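PDB 2JHP: core protein VP4 from Bluetongue virus, which caps viral mRNA inside the virus core, carrying several capping activities, methyl transfer among them, along one elongated chain. Local coordinates for residues P4-Y9 against R108-M113; W57-L62 against F67-T72; S181-I186 against L201-Q206; E173-K178 against F381-L386. All blocks are in the same frame, centred on the assembly; numbering follows the deposited sequence.

Contact 1: residues P4-Y9 against R108-M113; sequences PHAVLY and RRRIRM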
# COMPACT_ATOMS: atom_id res chain seq x y z
N PRO A 4 10.07 18.01 8.72
CA PRO A 4 10.18 18.03 7.27
C PRO A 4 9.04 18.84 6.67
O PRO A 4 7.91 18.79 7.16
CB PRO A 4 10.07 16.55 6.86
CG PRO A 4 10.44 15.79 8.11
CD PRO A 4 9.95 16.64 9.25
N HIS A 5 9.36 19.61 5.63
CA HIS A 5 8.40 20.48 4.98
C HIS A 5 8.50 20.34 3.46
O HIS A 5 9.56 20.05 2.93
CB HIS A 5 8.62 21.93 5.40
CG HIS A 5 9.89 22.52 4.88
ND1 HIS A 5 11.03 22.64 5.64
CD2 HIS A 5 10.21 23.00 3.65
CE1 HIS A 5 11.99 23.19 4.92
NE2 HIS A 5 11.52 23.41 3.70
N ALA A 6 7.38 20.54 2.78
CA ALA A 6 7.34 20.61 1.33
C ALA A 6 7.59 22.04 0.90
O ALA A 6 7.16 22.99 1.58
CB ALA A 6 6.00 20.12 0.82
N VAL A 7 8.28 22.22 -0.21
CA VAL A 7 8.33 23.51 -0.82
C VAL A 7 7.19 23.56 -1.84
O VAL A 7 7.21 22.88 -2.87
CB VAL A 7 9.72 23.79 -1.48
CG1 VAL A 7 9.73 25.13 -2.21
CG2 VAL A 7 10.83 23.74 -0.44
N LEU A 8 6.16 24.34 -1.51
CA LEU A 8 4.98 24.43 -2.34
C LEU A 8 5.25 25.46 -3.42
O LEU A 8 5.01 26.66 -3.25
CB LEU A 8 3.75 24.78 -1.51
CG LEU A 8 3.41 23.91 -0.29
CD1 LEU A 8 2.18 24.45 0.47
CD2 LEU A 8 3.22 22.45 -0.69
N TYR A 9 5.78 24.96 -4.53
CA TYR A 9 6.17 25.82 -5.62
C TYR A 9 5.01 26.07 -6.58
O TYR A 9 4.38 25.14 -7.08
CB TYR A 9 7.37 25.24 -6.37
CG TYR A 9 7.71 25.99 -7.64
CD1 TYR A 9 8.65 27.02 -7.64
CD2 TYR A 9 7.08 25.66 -8.85
CE1 TYR A 9 8.96 27.70 -8.82
CE2 TYR A 9 7.38 26.33 -10.03
CZ TYR A 9 8.32 27.35 -10.01
OH TYR A 9 8.61 28.01 -11.17
N ARG A 108 -6.35 18.85 -0.70
CA ARG A 108 -7.08 17.70 -1.24
C ARG A 108 -6.20 16.89 -2.19
O ARG A 108 -6.05 15.66 -2.02
CB ARG A 108 -8.37 18.11 -1.95
CG ARG A 108 -9.44 18.68 -1.04
CD ARG A 108 -10.71 18.93 -1.81
NE ARG A 108 -11.43 20.10 -1.28
CZ ARG A 108 -11.48 21.28 -1.89
NH1 ARG A 108 -10.87 21.48 -3.05
NH2 ARG A 108 -12.15 22.28 -1.32
N ARG A 109 -5.59 17.56 -3.17
CA ARG A 109 -4.72 16.86 -4.11
C ARG A 109 -3.53 16.27 -3.38
O ARG A 109 -3.05 15.19 -3.69
CB ARG A 109 -4.26 17.76 -5.26
CG ARG A 109 -3.20 17.10 -6.14
CD ARG A 109 -3.76 16.18 -7.22
NE ARG A 109 -4.01 16.96 -8.43
CZ ARG A 109 -5.18 17.50 -8.77
NH1 ARG A 109 -5.28 18.20 -9.89
NH2 ARG A 109 -6.26 17.34 -7.99
N ARG A 110 -3.08 16.97 -2.34
CA ARG A 110 -2.00 16.45 -1.50
C ARG A 110 -2.36 15.10 -0.82
O ARG A 110 -1.54 14.17 -0.80
CB ARG A 110 -1.62 17.50 -0.48
CG ARG A 110 -0.21 17.41 -0.08
CD ARG A 110 0.56 18.58 -0.58
NE ARG A 110 0.96 19.49 0.49
CZ ARG A 110 1.91 19.27 1.39
NH1 ARG A 110 2.61 18.15 1.46
NH2 ARG A 110 2.15 20.21 2.25
N ILE A 111 -3.58 14.99 -0.30
CA ILE A 111 -4.06 13.73 0.29
C ILE A 111 -4.14 12.62 -0.76
O ILE A 111 -3.81 11.47 -0.47
CB ILE A 111 -5.44 13.88 0.99
CG1 ILE A 111 -5.30 14.70 2.28
CG2 ILE A 111 -6.04 12.49 1.29
CD1 ILE A 111 -6.62 14.97 3.00
N ARG A 112 -4.55 12.98 -1.98
CA ARG A 112 -4.58 12.01 -3.08
C ARG A 112 -3.20 11.50 -3.51
O ARG A 112 -3.08 10.38 -4.00
CB ARG A 112 -5.33 12.59 -4.29
CG ARG A 112 -6.82 12.83 -4.05
CD ARG A 112 -7.65 11.54 -4.18
NE ARG A 112 -9.01 11.71 -3.69
CZ ARG A 112 -10.02 12.23 -4.40
NH1 ARG A 112 -9.82 12.65 -5.65
NH2 ARG A 112 -11.23 12.33 -3.87
N MET A 113 -2.16 12.31 -3.31
CA MET A 113 -0.79 11.95 -3.71
C MET A 113 -0.15 10.86 -2.86
O MET A 113 0.87 10.29 -3.25
CB MET A 113 0.14 13.16 -3.67
CG MET A 113 -0.12 14.21 -4.70
SD MET A 113 1.13 15.49 -4.58
CE MET A 113 0.12 16.86 -5.06
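Arg110 reaches from the helix of residues 108-113 to the N-terminal segment 4-9, where Leu8 of strand 7-10 and Ala6 just before it receive its guanidinium group. The fuller packing is over one face of that group. There the Leu8 CD2 methyl lies 3.8 Å from Arg110 NH2 and 3.9 Å from Arg110 NE, and the two side chains cross at about a right angle. Leu8 CG stands beside its own backbone N (chi1 -54°), which turns the CD2 branch to the arginine although the bond from CA to CB runs along the interface. Ala6 meets the group obliquely and touches only its two terminal nitrogens, its CB 4.0 Å from Arg110 NH1. The arginine chain is bent at chi2 and chi3, at 111° and 109°, rather than fully stretched, and it bridges backbones whose nearest CA atoms, of Ala6 and Arg110, are 10.6 Å apart.

The looser side is that of the arginine, which stays partly exposed, is reached by just two methyls and shares no more than 100 Å² of buried surface with them. Ala6 and Leu8, by contrast, are buried: residues 7-9 run between strands 48-51 and 67-71 of a parallel sheet, and Ile68 of the latter touches both Ala6 and Arg110.

No hydrogen bond joins the two segments. The polar end of Arg110 is instead paired on both terminal nitrogens, NH1 with Asp492 and NH2 with Asp47, whose other carboxylate oxygen accepts from Ala6 N. Two carboxylates would thus be expected to offset the charge and fix the rotation of the guanidinium group, while the N-terminal segment contributes methyls that pack against it.

Contact 2: residues W57-L62 against F67-T72; sequences WTIRQL and FIFIST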
# COMPACT_ATOMS: atom_id res chain seq x y z
N TRP A 57 17.35 23.68 -12.57
CA TRP A 57 17.44 22.59 -11.58
C TRP A 57 16.78 21.30 -12.06
O TRP A 57 15.72 21.33 -12.71
CB TRP A 57 16.85 23.04 -10.24
CG TRP A 57 17.46 24.32 -9.71
CD1 TRP A 57 16.82 25.51 -9.49
CD2 TRP A 57 18.84 24.54 -9.36
NE1 TRP A 57 17.70 26.45 -9.01
CE2 TRP A 57 18.95 25.88 -8.92
CE3 TRP A 57 19.98 23.73 -9.36
CZ2 TRP A 57 20.16 26.43 -8.50
CZ3 TRP A 57 21.19 24.28 -8.94
CH2 TRP A 57 21.27 25.62 -8.51
N THR A 58 17.40 20.16 -11.75
CA THR A 58 16.84 18.85 -12.11
C THR A 58 15.72 18.44 -11.15
O THR A 58 15.66 18.89 -10.00
CB THR A 58 17.90 17.72 -12.14
OG1 THR A 58 18.35 17.45 -10.81
CG2 THR A 58 19.09 18.08 -13.05
N ILE A 59 14.83 17.58 -11.64
CA ILE A 59 13.70 17.07 -10.87
C ILE A 59 14.12 16.49 -9.50
O ILE A 59 13.58 16.90 -8.46
CB ILE A 59 12.84 16.07 -11.72
CG1 ILE A 59 11.79 15.39 -10.85
CG2 ILE A 59 13.69 15.01 -12.39
CD1 ILE A 59 10.72 16.29 -10.41
N ARG A 60 15.08 15.58 -9.50
CA ARG A 60 15.61 14.95 -8.30
C ARG A 60 16.24 15.94 -7.33
O ARG A 60 16.19 15.74 -6.12
CB ARG A 60 16.66 13.90 -8.67
CG ARG A 60 16.09 12.61 -9.24
CD ARG A 60 17.21 11.66 -9.49
NE ARG A 60 17.64 10.97 -8.28
CZ ARG A 60 18.90 10.71 -7.96
NH1 ARG A 60 19.89 11.11 -8.75
NH2 ARG A 60 19.17 10.07 -6.84
N GLN A 61 16.86 16.99 -7.88
CA GLN A 61 17.41 18.07 -7.06
C GLN A 61 16.27 18.76 -6.34
O GLN A 61 16.30 18.90 -5.12
CB GLN A 61 18.22 19.06 -7.88
CG GLN A 61 19.61 18.56 -8.19
CD GLN A 61 20.49 19.58 -8.92
OE1 GLN A 61 20.05 20.23 -9.88
NE2 GLN A 61 21.74 19.71 -8.48
N LEU A 62 15.25 19.15 -7.11
CA LEU A 62 14.09 19.82 -6.53
C LEU A 62 13.29 18.93 -5.58
O LEU A 62 12.80 19.40 -4.55
CB LEU A 62 13.19 20.44 -7.62
CG LEU A 62 13.75 21.68 -8.34
CD1 LEU A 62 12.79 22.21 -9.40
CD2 LEU A 62 14.10 22.79 -7.36
N PHE A 67 10.20 19.91 -3.18
CA PHE A 67 9.34 20.62 -4.15
C PHE A 67 8.08 19.87 -4.57
O PHE A 67 8.12 18.67 -4.90
CB PHE A 67 10.12 20.99 -5.40
CG PHE A 67 10.73 22.33 -5.34
CD1 PHE A 67 11.77 22.60 -4.45
CD2 PHE A 67 10.30 23.34 -6.18
CE1 PHE A 67 12.36 23.86 -4.39
CE2 PHE A 67 10.89 24.61 -6.13
CZ PHE A 67 11.92 24.87 -5.23
N ILE A 68 6.96 20.59 -4.55
CA ILE A 68 5.71 20.15 -5.12
C ILE A 68 5.31 21.23 -6.11
O ILE A 68 5.34 22.43 -5.79
CB ILE A 68 4.62 19.96 -4.04
CG1 ILE A 68 4.92 18.71 -3.22
CG2 ILE A 68 3.19 19.90 -4.65
CD1 ILE A 68 3.97 18.51 -1.99
N PHE A 69 4.94 20.81 -7.31
CA PHE A 69 4.72 21.73 -8.41
C PHE A 69 3.23 22.00 -8.60
O PHE A 69 2.45 21.08 -8.85
CB PHE A 69 5.40 21.21 -9.68
CG PHE A 69 6.86 20.89 -9.49
CD1 PHE A 69 7.27 19.65 -9.03
CD2 PHE A 69 7.84 21.85 -9.74
CE1 PHE A 69 8.63 19.36 -8.84
CE2 PHE A 69 9.19 21.56 -9.55
CZ PHE A 69 9.58 20.32 -9.10
N ILE A 70 2.85 23.26 -8.42
CA ILE A 70 1.46 23.68 -8.49
C ILE A 70 1.28 24.72 -9.60
O ILE A 70 2.02 25.71 -9.65
CB ILE A 70 0.97 24.28 -7.15
CG1 ILE A 70 1.19 23.30 -5.99
CG2 ILE A 70 -0.49 24.67 -7.22
CD1 ILE A 70 2.21 23.76 -4.99
N SER A 71 0.30 24.51 -10.48
CA SER A 71 0.02 25.45 -11.57
C SER A 71 -1.37 25.26 -12.17
O SER A 71 -2.03 24.26 -11.91
CB SER A 71 1.06 25.30 -12.70
OG SER A 71 0.81 26.20 -13.76
N THR A 72 -1.80 26.24 -12.98
CA THR A 72 -2.97 26.07 -13.82
C THR A 72 -2.58 25.27 -15.07
O THR A 72 -3.38 24.48 -15.58
CB THR A 72 -3.61 27.42 -14.25
OG1 THR A 72 -2.67 28.22 -14.97
CG2 THR A 72 -4.11 28.20 -13.03
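The Phe67 ring carries the Leu62 CD2 methyl over one face, a CH-pi contact in which CD2 lies 3.6 Å from the ring centroid and 9° off the normal, almost exactly above the centre. The Phe69 ring is met differently: the other methyl of the same leucine, Leu62 CD1, sits at its edge and near its plane, 3.7 Å from Phe69 CE2, while Ile59 CD1 approaches obliquely, 4.0 Å from Phe69 CE1. Leu62 CG lies anti to the carbonyl carbon (chi1 -71°), and the fork beyond it divides the methyls between the two phenylalanines.

Helix 59-64 leads through a short turn into strand 67-71, one of the strands of the parallel sheet, and packs against a face of it through alternate strand residues, Phe67 and Phe69; Ile68 between them points away. The backbone closes the turn where Phe67 N donates to Leu62 O over 3.0 Å. At the start of the helix Thr58 and Gln61 form a capping box. Thr58 N donates to Gln61 OE1 at 3.2 Å, on a lone pair in the carbonyl plane, and Gln61 N returns a weak bond to Thr58 OG1. Val7 and Tyr9 of the adjacent strand 7-10 also pack against Phe67.

Contact 3: residues S181-I186 against L201-Q206; sequences SMLDYI and LRTLMQ. With GUN (guanine), chain D; SAH (S-adenosyl-L-homocysteine), chain C.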
# COMPACT_ATOMS: atom_id res chain seq x y z
N SER A 181 -21.27 -7.24 -7.89
CA SER A 181 -20.55 -7.12 -6.65
C SER A 181 -20.21 -8.51 -6.14
O SER A 181 -19.16 -8.72 -5.52
CB SER A 181 -21.39 -6.38 -5.62
OG SER A 181 -21.08 -5.00 -5.63
N MET A 182 -21.10 -9.46 -6.40
CA MET A 182 -20.87 -10.85 -5.99
C MET A 182 -19.56 -11.36 -6.60
O MET A 182 -18.65 -11.73 -5.87
CB MET A 182 -22.06 -11.74 -6.38
CG MET A 182 -22.02 -13.11 -5.83
SD MET A 182 -22.79 -14.15 -7.05
CE MET A 182 -23.23 -15.54 -6.06
N LEU A 183 -19.47 -11.31 -7.93
CA LEU A 183 -18.23 -11.64 -8.63
C LEU A 183 -17.05 -10.82 -8.15
O LEU A 183 -15.95 -11.34 -8.04
CB LEU A 183 -18.40 -11.49 -10.15
CG LEU A 183 -19.52 -12.28 -10.87
CD1 LEU A 183 -19.70 -11.75 -12.27
CD2 LEU A 183 -19.26 -13.80 -10.89
N ASP A 184 -17.28 -9.55 -7.81
CA ASP A 184 -16.21 -8.66 -7.34
C ASP A 184 -15.38 -9.18 -6.18
O ASP A 184 -14.15 -9.07 -6.20
CB ASP A 184 -16.76 -7.30 -6.96
CG ASP A 184 -16.89 -6.38 -8.13
OD1 ASP A 184 -16.35 -6.71 -9.20
OD2 ASP A 184 -17.53 -5.32 -7.96
N TYR A 185 -16.04 -9.73 -5.14
CA TYR A 185 -15.31 -10.26 -4.00
C TYR A 185 -14.93 -11.74 -4.09
O TYR A 185 -14.03 -12.19 -3.39
CB TYR A 185 -16.05 -9.95 -2.71
CG TYR A 185 -17.34 -10.70 -2.52
CD1 TYR A 185 -17.34 -12.03 -2.10
CD2 TYR A 185 -18.56 -10.07 -2.71
CE1 TYR A 185 -18.53 -12.72 -1.92
CE2 TYR A 185 -19.75 -10.74 -2.53
CZ TYR A 185 -19.73 -12.07 -2.13
OH TYR A 185 -20.91 -12.74 -1.93
N ILE A 186 -15.62 -12.52 -4.92
CA ILE A 186 -15.29 -13.94 -4.99
C ILE A 186 -14.22 -14.24 -6.04
O ILE A 186 -13.42 -15.14 -5.84
CB ILE A 186 -16.56 -14.83 -5.20
CG1 ILE A 186 -16.30 -16.29 -4.79
CG2 ILE A 186 -17.07 -14.74 -6.64
CD1 ILE A 186 -16.09 -16.54 -3.30
N LEU A 201 -26.60 -13.14 -18.68
CA LEU A 201 -25.17 -12.82 -18.83
C LEU A 201 -24.81 -11.32 -18.74
O LEU A 201 -23.63 -10.96 -18.81
CB LEU A 201 -24.56 -13.49 -20.08
CG LEU A 201 -24.35 -15.03 -20.04
CD1 LEU A 201 -23.67 -15.50 -21.32
CD2 LEU A 201 -23.55 -15.51 -18.82
N ARG A 202 -25.83 -10.47 -18.58
CA ARG A 202 -25.62 -9.02 -18.42
C ARG A 202 -24.70 -8.77 -17.22
O ARG A 202 -23.79 -7.94 -17.27
CB ARG A 202 -26.95 -8.27 -18.25
CG ARG A 202 -26.83 -6.73 -18.28
CD ARG A 202 -28.12 -6.03 -17.85
NE ARG A 202 -28.61 -6.51 -16.56
CZ ARG A 202 -28.23 -6.05 -15.37
NH1 ARG A 202 -27.35 -5.05 -15.28
NH2 ARG A 202 -28.73 -6.58 -14.25
N THR A 203 -24.96 -9.51 -16.15
CA THR A 203 -24.13 -9.48 -14.95
C THR A 203 -22.67 -9.83 -15.27
O THR A 203 -21.77 -9.08 -14.89
CB THR A 203 -24.76 -10.39 -13.85
OG1 THR A 203 -25.81 -9.67 -13.20
CG2 THR A 203 -23.73 -10.86 -12.81
N LEU A 204 -22.45 -10.92 -16.00
CA LEU A 204 -21.08 -11.31 -16.37
C LEU A 204 -20.43 -10.27 -17.27
O LEU A 204 -19.24 -10.02 -17.16
CB LEU A 204 -21.03 -12.70 -17.03
CG LEU A 204 -19.64 -13.29 -17.33
CD1 LEU A 204 -18.79 -13.45 -16.07
CD2 LEU A 204 -19.76 -14.63 -18.04
N MET A 205 -21.22 -9.67 -18.15
CA MET A 205 -20.69 -8.70 -19.10
C MET A 205 -20.33 -7.38 -18.42
O MET A 205 -19.41 -6.70 -18.85
CB MET A 205 -21.67 -8.48 -20.26
CG MET A 205 -21.89 -9.73 -21.12
SD MET A 205 -20.41 -10.35 -21.98
CE MET A 205 -20.45 -9.32 -23.46
N GLN A 206 -21.04 -7.04 -17.35
CA GLN A 206 -20.69 -5.87 -16.56
C GLN A 206 -19.39 -6.09 -15.78
O GLN A 206 -18.63 -5.14 -15.56
CB GLN A 206 -21.84 -5.44 -15.64
CG GLN A 206 -22.97 -4.74 -16.38
CD GLN A 206 -22.54 -3.44 -17.05
OE1 GLN A 206 -22.54 -2.38 -16.41
NE2 GLN A 206 -22.20 -3.51 -18.33
N9 GUN D . -12.35 -3.10 -2.86
C8 GUN D . -11.26 -2.56 -3.41
N7 GUN D . -10.89 -3.29 -4.47
C5 GUN D . -11.74 -4.30 -4.59
C6 GUN D . -11.83 -5.35 -5.50
O6 GUN D . -11.00 -5.46 -6.41
N1 GUN D . -12.88 -6.27 -5.36
C2 GUN D . -13.79 -6.09 -4.29
N2 GUN D . -14.78 -6.95 -4.12
N3 GUN D . -13.68 -5.06 -3.43
C4 GUN D . -12.68 -4.18 -3.57
N SAH C . -27.20 -15.08 -12.26
CA SAH C . -28.35 -14.37 -12.90
CB SAH C . -29.59 -14.33 -12.01
CG SAH C . -30.15 -15.71 -11.67
SD SAH C . -31.74 -15.98 -12.48
C SAH C . -27.94 -12.96 -13.32
O SAH C . -27.02 -12.37 -12.76
OXT SAH C . -28.52 -12.38 -14.25
C5' SAH C . -31.81 -17.73 -12.05
C4' SAH C . -31.60 -18.56 -13.31
O4' SAH C . -31.37 -19.91 -12.98
C3' SAH C . -32.80 -18.56 -14.24
O3' SAH C . -32.49 -17.75 -15.34
C2' SAH C . -32.99 -20.01 -14.65
O2' SAH C . -32.99 -20.15 -16.05
C1' SAH C . -31.75 -20.69 -14.09
N9 SAH C . -31.90 -22.08 -13.66
C8 SAH C . -32.95 -22.68 -13.02
N7 SAH C . -32.62 -23.97 -12.78
C5 SAH C . -31.38 -24.20 -13.25
C6 SAH C . -30.56 -25.33 -13.27
N6 SAH C . -30.98 -26.47 -12.75
N1 SAH C . -29.30 -25.25 -13.84
C2 SAH C . -28.86 -24.06 -14.38
N3 SAH C . -29.67 -22.95 -14.35
C4 SAH C . -30.91 -23.02 -13.80
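Leu183 and Thr203 face each other between two helices, Leu183 CD1 lying 4.2 Å from Thr203 CG2. Leu183 has CG beside its backbone N (chi1 -57°) and the chain then runs out extended, which brings CD1 to the facing helix, where it also comes 4.3 Å from Leu204 CD1. Leu204 starts away from the partner helix and bends back at chi2 to supply that methyl. Thr203 splits its branches: CG2, anti to the backbone N, is given to Leu183, and OG1 stands beside the N. From there Thr203 OG1 donates a 3.0 Å hydrogen bond to SAH O, a carboxylate oxygen of S-adenosyl-L-homocysteine.

Strand 192-196, between helices 178-186 and 202-210 in the chain, belongs to a mixed sheet of order 3-2-1-4-5-7-6, the order of Rossmann-like methyltransferases. On the first of these helices the carbonyl Asp184 O accepts twice from guanine, from N2 at 3.0 Å and from N1 at 3.2 Å. Tyr185 has CG between its backbone N and carbonyl carbon (chi1 69°), folding the ring back until Met182 O lies over the centre of one face.

Contact 4: residues E173-K178 against F381-L386; sequences EPTDEK and FLKKRL. With GUN (guanine), chain D.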
# COMPACT_ATOMS: atom_id res chain seq x y z
N GLU A 173 -21.21 2.62 2.40
CA GLU A 173 -21.54 3.43 1.22
C GLU A 173 -22.10 2.54 0.10
O GLU A 173 -21.94 1.32 0.15
CB GLU A 173 -20.29 4.16 0.71
CG GLU A 173 -19.63 5.09 1.73
CD GLU A 173 -18.45 5.87 1.17
OE1 GLU A 173 -18.12 5.69 -0.02
OE2 GLU A 173 -17.85 6.67 1.94
N PRO A 174 -22.78 3.14 -0.90
CA PRO A 174 -23.28 2.37 -2.06
C PRO A 174 -22.16 1.77 -2.92
O PRO A 174 -21.05 2.31 -2.94
CB PRO A 174 -24.08 3.41 -2.86
CG PRO A 174 -23.55 4.73 -2.42
CD PRO A 174 -23.19 4.56 -0.98
N THR A 175 -22.44 0.65 -3.59
CA THR A 175 -21.48 0.03 -4.54
C THR A 175 -22.20 -0.48 -5.78
O THR A 175 -23.34 -0.11 -6.03
CB THR A 175 -20.71 -1.18 -3.95
OG1 THR A 175 -21.16 -1.47 -2.62
CG2 THR A 175 -19.20 -0.93 -3.97
N ASP A 176 -21.54 -1.36 -6.53
CA ASP A 176 -22.13 -1.98 -7.71
C ASP A 176 -23.37 -2.81 -7.38
O ASP A 176 -23.58 -3.19 -6.23
CB ASP A 176 -21.09 -2.86 -8.41
CG ASP A 176 -19.94 -2.04 -9.01
OD1 ASP A 176 -18.82 -2.05 -8.43
OD2 ASP A 176 -20.16 -1.39 -10.05
N GLU A 177 -24.19 -3.06 -8.40
CA GLU A 177 -25.37 -3.92 -8.25
C GLU A 177 -24.99 -5.30 -7.71
O GLU A 177 -24.01 -5.92 -8.14
CB GLU A 177 -26.14 -4.04 -9.58
CG GLU A 177 -25.29 -4.46 -10.78
CD GLU A 177 -26.11 -4.72 -12.04
OE1 GLU A 177 -26.91 -5.68 -12.05
OE2 GLU A 177 -25.94 -3.97 -13.02
N LYS A 178 -25.79 -5.76 -6.76
CA LYS A 178 -25.59 -7.00 -6.00
C LYS A 178 -24.86 -8.13 -6.74
O LYS A 178 -23.89 -8.69 -6.21
CB LYS A 178 -26.95 -7.47 -5.47
CG LYS A 178 -27.06 -8.89 -4.98
CD LYS A 178 -28.55 -9.25 -4.86
CE LYS A 178 -28.83 -10.69 -5.30
NZ LYS A 178 -30.26 -10.98 -5.57
N PHE A 381 -17.75 -1.04 1.80
CA PHE A 381 -16.79 -1.55 2.76
C PHE A 381 -17.04 -3.02 3.13
O PHE A 381 -16.11 -3.74 3.49
CB PHE A 381 -16.73 -0.64 3.98
CG PHE A 381 -16.29 0.76 3.65
CD1 PHE A 381 -17.15 1.85 3.84
CD2 PHE A 381 -15.01 1.00 3.14
CE1 PHE A 381 -16.74 3.15 3.53
CE2 PHE A 381 -14.59 2.29 2.83
CZ PHE A 381 -15.46 3.37 3.03
N LEU A 382 -18.29 -3.46 3.03
CA LEU A 382 -18.57 -4.89 3.17
C LEU A 382 -17.86 -5.64 2.05
O LEU A 382 -17.12 -6.59 2.31
CB LEU A 382 -20.08 -5.18 3.18
CG LEU A 382 -20.49 -6.66 3.29
CD1 LEU A 382 -19.89 -7.34 4.55
CD2 LEU A 382 -21.99 -6.84 3.28
N LYS A 383 -18.06 -5.20 0.81
CA LYS A 383 -17.41 -5.83 -0.32
C LYS A 383 -15.90 -5.92 -0.11
O LYS A 383 -15.33 -6.99 -0.24
CB LYS A 383 -17.73 -5.10 -1.62
CG LYS A 383 -17.48 -5.94 -2.85
CD LYS A 383 -18.11 -5.35 -4.09
CE LYS A 383 -17.33 -4.17 -4.60
NZ LYS A 383 -17.97 -3.60 -5.82
N LYS A 384 -15.27 -4.81 0.25
CA LYS A 384 -13.84 -4.79 0.54
C LYS A 384 -13.43 -5.90 1.50
O LYS A 384 -12.58 -6.73 1.18
CB LYS A 384 -13.41 -3.42 1.11
CG LYS A 384 -11.90 -3.15 1.09
CD LYS A 384 -11.60 -1.67 1.30
CE LYS A 384 -10.22 -1.43 1.92
NZ LYS A 384 -10.16 -1.84 3.36
N ARG A 385 -14.08 -5.91 2.66
CA ARG A 385 -13.81 -6.84 3.75
C ARG A 385 -14.04 -8.32 3.42
O ARG A 385 -13.35 -9.19 3.95
CB ARG A 385 -14.67 -6.49 4.96
CG ARG A 385 -14.18 -5.31 5.76
CD ARG A 385 -14.77 -5.42 7.14
NE ARG A 385 -15.05 -4.13 7.76
CZ ARG A 385 -15.82 -3.98 8.83
NH1 ARG A 385 -16.38 -5.04 9.40
NH2 ARG A 385 -16.03 -2.77 9.33
N LEU A 386 -15.02 -8.60 2.57
CA LEU A 386 -15.26 -9.96 2.11
C LEU A 386 -14.06 -10.38 1.24
O LEU A 386 -13.44 -11.41 1.47
CB LEU A 386 -16.58 -10.06 1.34
CG LEU A 386 -17.93 -9.96 2.06
CD1 LEU A 386 -19.09 -9.84 1.07
CD2 LEU A 386 -18.18 -11.15 2.97
N9 GUN D . -12.35 -3.10 -2.86
C8 GUN D . -11.26 -2.56 -3.41
N7 GUN D . -10.89 -3.29 -4.47
C5 GUN D . -11.74 -4.30 -4.59
C6 GUN D . -11.83 -5.35 -5.50
O6 GUN D . -11.00 -5.46 -6.41
N1 GUN D . -12.88 -6.27 -5.36
C2 GUN D . -13.79 -6.09 -4.29
N2 GUN D . -14.78 -6.95 -4.12
N3 GUN D . -13.68 -5.06 -3.43
C4 GUN D . -12.68 -4.18 -3.57
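Lys383 sets CG anti to its backbone N (chi1 -161°) and bends at chi3 (75°), which carries its ammonium group off the helix of residues 381-386 to the loop of residues 173-178. Asp176 turns CG beside its own N to meet it, and the pair forms a salt bridge of 3.2 Å between Asp176 OD1 and Lys383 NZ, the two chains crossing at a slant. Beside the salt bridge, Thr175 packs its methyl against the end of the lysine, Thr175 CG2 lying 3.5 Å from Lys383 NZ and 3.8 Å from Lys383 CE.

A second, more exposed meeting lies at the other end. The extended chain of Glu173 passes the Phe381 ring obliquely, with Glu173 CG 3.9 Å from Phe381 CE1; its carboxylate plane stands 67° from the ring, and its charge is taken by Arg380.

Lys383 also forms a salt bridge with Asp184, and its ammonium group, shared by two acidic groups that lie close together, is restrained by both carboxylates; Asp176 in turn pairs through OD2 with Arg210. The stem of the lysine lies beside the bound guanine: Lys383 CG is 3.2 Å from guanine N2. On the same helix Lys384 approaches with its aliphatic part, Lys384 CG 4.0 Å from guanine N9, while its ammonium is paired with Glu388.

The arrangement is thus one wall of a guanine pocket, which Ala137, Asn141, Asp184, Tyr185, Arg214 and Phe387 complete, the 173-178 loop, through Asp176 and Thr175, probably holding the end of the lysine.

From the N terminus, residues 4-9, which lead into strand 7-10, are closed on helix 99-112 by contact 1, a loop of about a hundred residues. Contact 2 lies within that loop, a local turn from helix 59-64 into strand 67-71; the two touch directly, since strands 7-10 and 67-71 are neighbours in the parallel sheet. Further along the chain, residues 173-178 and 381-386 close a loop of some two hundred residues in contact 4, and contact 3 falls wholly within it. A salt bridge of Arg202 with Glu177 links these two, and helix 380-391 joins them at the guanine. The pairs are in series, contacts 1 and 3 lying about 38 Å apart between centres.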